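AlgW protein (Pseudomonas aeruginosa, PDB 7CO3) is an HtrA-type protease of the peptidase S1C family, probably a serine endopeptidase, that joins a trypsin-like protease domain to a PDZ domain. Local coordinates at residues 55-68 against 180-194. The protein carries 1 engineered substitution. Sequence-based numbering, arbitrary orientation.
Sequences YANAVSRAAPAVAN and VCLAIGNPFGVGQTV
Val180 CG1 packs against the Tyr55 ring, 3.7 Å from CE1, where the N-terminal helix 56-62 begins to cover the beta hairpin of strands 180-185 and 193-204 in the trypsin-like, double-barrel protease domain. Tyr55 also packs on Val53 of the third subunit, placing this end in the trimer interface. Further along strand 180-185, Leu182 CD2 fits among Tyr55 CB, Ala58 CB and Val59 CG2. Ile184 divides its branches: CD1 reaches Ala62 CB at 3.9 Å, while CG2, anti to the backbone N, lies against Val66 of strand 66-72, joining the two barrels. The Asn186 amide stacks on that of Asn68, planes 17° apart, and its OD1 takes a 2.6 Å bond from Gly191 N across the hairpin turn. Water 1 bridges Gln192 N and Asn68 ND2; water 2 accepts from Gln192 NE2 and probably donates to Asn68 OD1. Gln192, its CG anti to the backbone N (chi1 -165°), stretches to the 3-10 turn 63-64 that follows the helix, where NE2 donates to Ala63 O at 3.1 Å, from the face of that carbonyl opposite Val66 N. Beside Ile198 of the second subunit, Val194 CG1 meets Val59 CG2 tip to tip at 3.7 Å.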
# COMPACT_ATOMS: atom_id res chain seq x y z
N TYR B 55 -11.21 7.09 -12.23
CA TYR B 55 -12.32 6.40 -11.62
C TYR B 55 -13.31 7.38 -11.00
O TYR B 55 -14.18 6.98 -10.23
CB TYR B 55 -11.80 5.39 -10.59
CG TYR B 55 -10.80 4.44 -11.26
CD1 TYR B 55 -11.25 3.39 -12.07
CD2 TYR B 55 -9.41 4.63 -11.14
CE1 TYR B 55 -10.39 2.56 -12.71
CE2 TYR B 55 -8.52 3.77 -11.78
CZ TYR B 55 -9.03 2.74 -12.55
OH TYR B 55 -8.20 1.89 -13.22
N ALA B 56 -13.22 8.65 -11.38
CA ALA B 56 -14.07 9.69 -10.78
C ALA B 56 -15.56 9.37 -10.96
O ALA B 56 -16.34 9.51 -10.02
CB ALA B 56 -13.74 11.04 -11.40
N ASN B 57 -15.96 8.93 -12.16
CA ASN B 57 -17.37 8.62 -12.42
C ASN B 57 -17.85 7.48 -11.55
O ASN B 57 -18.93 7.57 -10.95
CB ASN B 57 -17.58 8.31 -13.91
CG ASN B 57 -17.46 9.54 -14.76
OD1 ASN B 57 -17.27 9.49 -15.98
ND2 ASN B 57 -17.58 10.68 -14.13
N ALA B 58 -17.04 6.43 -11.43
CA ALA B 58 -17.39 5.34 -10.50
C ALA B 58 -17.54 5.87 -9.07
O ALA B 58 -18.49 5.49 -8.37
CB ALA B 58 -16.36 4.23 -10.59
N VAL B 59 -16.65 6.76 -8.63
CA VAL B 59 -16.78 7.30 -7.27
C VAL B 59 -18.05 8.13 -7.16
O VAL B 59 -18.82 8.00 -6.20
CB VAL B 59 -15.55 8.15 -6.88
CG1 VAL B 59 -15.88 9.08 -5.65
CG2 VAL B 59 -14.27 7.30 -6.66
N SER B 60 -18.29 9.02 -8.13
CA SER B 60 -19.50 9.82 -8.13
C SER B 60 -20.74 8.95 -8.00
O SER B 60 -21.70 9.31 -7.31
CB SER B 60 -19.55 10.67 -9.39
OG SER B 60 -18.77 11.84 -9.21
N ARG B 61 -20.71 7.78 -8.61
CA ARG B 61 -21.86 6.89 -8.61
C ARG B 61 -22.08 6.27 -7.23
O ARG B 61 -23.20 6.25 -6.73
CB ARG B 61 -21.63 5.81 -9.66
CG ARG B 61 -22.89 5.22 -10.23
CD ARG B 61 -22.62 4.43 -11.49
NE ARG B 61 -23.70 3.49 -11.76
CZ ARG B 61 -23.52 2.26 -12.24
NH1 ARG B 61 -24.57 1.47 -12.44
NH2 ARG B 61 -22.30 1.82 -12.52
N ALA B 62 -21.01 5.75 -6.61
CA ALA B 62 -21.13 4.89 -5.44
C ALA B 62 -20.97 5.63 -4.12
O ALA B 62 -21.62 5.25 -3.14
CB ALA B 62 -20.11 3.76 -5.52
N ALA B 63 -20.10 6.63 -4.06
CA ALA B 63 -19.83 7.29 -2.78
C ALA B 63 -21.08 7.82 -2.07
O ALA B 63 -21.14 7.70 -0.83
CB ALA B 63 -18.80 8.40 -3.00
N PRO B 64 -22.10 8.37 -2.75
CA PRO B 64 -23.29 8.85 -2.00
C PRO B 64 -23.99 7.77 -1.21
O PRO B 64 -24.63 8.07 -0.20
CB PRO B 64 -24.20 9.42 -3.10
CG PRO B 64 -23.23 9.86 -4.16
CD PRO B 64 -22.17 8.77 -4.17
N ALA B 65 -23.85 6.51 -1.61
CA ALA B 65 -24.50 5.39 -0.96
C ALA B 65 -23.63 4.69 0.08
O ALA B 65 -23.99 3.59 0.54
CB ALA B 65 -24.95 4.38 -2.01
N VAL B 66 -22.49 5.27 0.45
CA VAL B 66 -21.65 4.74 1.52
C VAL B 66 -21.66 5.75 2.65
O VAL B 66 -21.42 6.93 2.43
CB VAL B 66 -20.23 4.44 1.02
CG1 VAL B 66 -19.36 3.77 2.14
CG2 VAL B 66 -20.31 3.59 -0.24
N ALA B 67 -21.95 5.28 3.87
CA ALA B 67 -22.09 6.15 5.03
C ALA B 67 -21.02 5.83 6.06
O ALA B 67 -20.44 4.74 6.05
CB ALA B 67 -23.48 5.99 5.68
N ASN B 68 -20.78 6.79 6.96
CA ASN B 68 -20.01 6.56 8.18
C ASN B 68 -20.90 6.09 9.33
O ASN B 68 -22.02 6.58 9.52
CB ASN B 68 -19.27 7.84 8.58
CG ASN B 68 -18.29 8.31 7.50
OD1 ASN B 68 -17.87 7.54 6.66
ND2 ASN B 68 -17.94 9.58 7.53
N VAL B 180 -9.92 -4.14 -11.71
CA VAL B 180 -9.71 -3.02 -10.79
C VAL B 180 -10.90 -2.89 -9.85
O VAL B 180 -12.05 -3.09 -10.25
CB VAL B 180 -9.49 -1.72 -11.59
CG1 VAL B 180 -9.55 -0.47 -10.68
CG2 VAL B 180 -8.21 -1.78 -12.33
N CYS B 181 -10.65 -2.57 -8.57
CA CYS B 181 -11.75 -2.28 -7.65
C CYS B 181 -11.40 -1.09 -6.76
O CYS B 181 -10.24 -0.69 -6.62
CB CYS B 181 -12.11 -3.48 -6.76
SG CYS B 181 -10.65 -4.12 -5.89
N LEU B 182 -12.44 -0.55 -6.13
CA LEU B 182 -12.37 0.62 -5.26
C LEU B 182 -12.96 0.27 -3.90
O LEU B 182 -14.04 -0.32 -3.83
CB LEU B 182 -13.15 1.77 -5.90
CG LEU B 182 -12.56 2.62 -7.03
CD1 LEU B 182 -11.88 1.83 -8.09
CD2 LEU B 182 -13.69 3.42 -7.67
N ALA B 183 -12.25 0.62 -2.81
CA ALA B 183 -12.76 0.50 -1.45
C ALA B 183 -13.23 1.89 -1.00
O ALA B 183 -12.57 2.89 -1.27
CB ALA B 183 -11.68 -0.03 -0.49
N ILE B 184 -14.37 1.94 -0.30
CA ILE B 184 -14.98 3.20 0.15
C ILE B 184 -15.32 3.05 1.62
O ILE B 184 -16.07 2.15 1.99
CB ILE B 184 -16.23 3.61 -0.66
CG1 ILE B 184 -15.93 3.59 -2.15
CG2 ILE B 184 -16.65 5.03 -0.27
CD1 ILE B 184 -17.10 3.98 -3.02
N GLY B 185 -14.73 3.90 2.45
CA GLY B 185 -14.93 3.75 3.88
C GLY B 185 -14.37 4.95 4.62
O GLY B 185 -14.07 5.98 4.02
N ASN B 186 -14.25 4.79 5.94
CA ASN B 186 -13.80 5.86 6.83
C ASN B 186 -12.55 5.43 7.60
O ASN B 186 -12.59 5.31 8.83
CB ASN B 186 -14.92 6.27 7.80
CG ASN B 186 -14.63 7.63 8.52
OD1 ASN B 186 -13.69 8.37 8.18
ND2 ASN B 186 -15.42 7.91 9.57
N PRO B 187 -11.42 5.20 6.92
CA PRO B 187 -10.24 4.68 7.63
C PRO B 187 -9.75 5.67 8.68
O PRO B 187 -9.62 6.86 8.43
CB PRO B 187 -9.20 4.50 6.52
CG PRO B 187 -9.63 5.42 5.45
CD PRO B 187 -11.13 5.39 5.50
N PHE B 188 -9.49 5.15 9.87
CA PHE B 188 -9.03 5.91 11.02
C PHE B 188 -9.92 7.11 11.35
O PHE B 188 -9.49 7.98 12.10
CB PHE B 188 -7.57 6.38 10.83
CG PHE B 188 -6.63 5.26 10.49
CD1 PHE B 188 -6.43 4.22 11.37
CD2 PHE B 188 -5.94 5.26 9.30
CE1 PHE B 188 -5.54 3.16 11.07
CE2 PHE B 188 -5.03 4.20 8.97
CZ PHE B 188 -4.85 3.16 9.86
N GLY B 189 -11.14 7.19 10.80
CA GLY B 189 -11.99 8.35 11.03
C GLY B 189 -11.55 9.61 10.32
O GLY B 189 -11.95 10.70 10.73
N VAL B 190 -10.74 9.49 9.26
CA VAL B 190 -10.29 10.70 8.57
C VAL B 190 -11.40 11.32 7.72
O VAL B 190 -11.28 12.48 7.30
CB VAL B 190 -9.04 10.41 7.70
CG1 VAL B 190 -9.41 9.55 6.51
CG2 VAL B 190 -8.36 11.70 7.23
N GLY B 191 -12.49 10.61 7.50
CA GLY B 191 -13.46 10.99 6.50
C GLY B 191 -13.64 9.89 5.47
O GLY B 191 -12.85 8.95 5.37
N GLN B 192 -14.75 9.99 4.75
CA GLN B 192 -14.97 9.08 3.65
C GLN B 192 -13.76 9.11 2.72
O GLN B 192 -13.30 10.18 2.32
CB GLN B 192 -16.20 9.46 2.85
CG GLN B 192 -16.57 8.30 1.97
CD GLN B 192 -17.67 8.63 0.99
OE1 GLN B 192 -17.51 9.48 0.11
NE2 GLN B 192 -18.81 7.94 1.15
N THR B 193 -13.29 7.93 2.35
CA THR B 193 -12.01 7.77 1.68
C THR B 193 -12.15 6.74 0.57
O THR B 193 -12.73 5.68 0.79
CB THR B 193 -10.92 7.33 2.69
OG1 THR B 193 -10.59 8.40 3.58
CG2 THR B 193 -9.62 6.83 1.94
N VAL B 194 -11.63 7.03 -0.61
CA VAL B 194 -11.66 6.06 -1.70
C VAL B 194 -10.24 5.57 -1.93
O VAL B 194 -9.35 6.37 -2.15
CB VAL B 194 -12.25 6.63 -3.01
CG1 VAL B 194 -12.36 5.49 -4.08
CG2 VAL B 194 -13.62 7.22 -2.75
O HOH W 1 -16.78 11.95 5.68
O HOH W 2 -18.50 6.73 3.74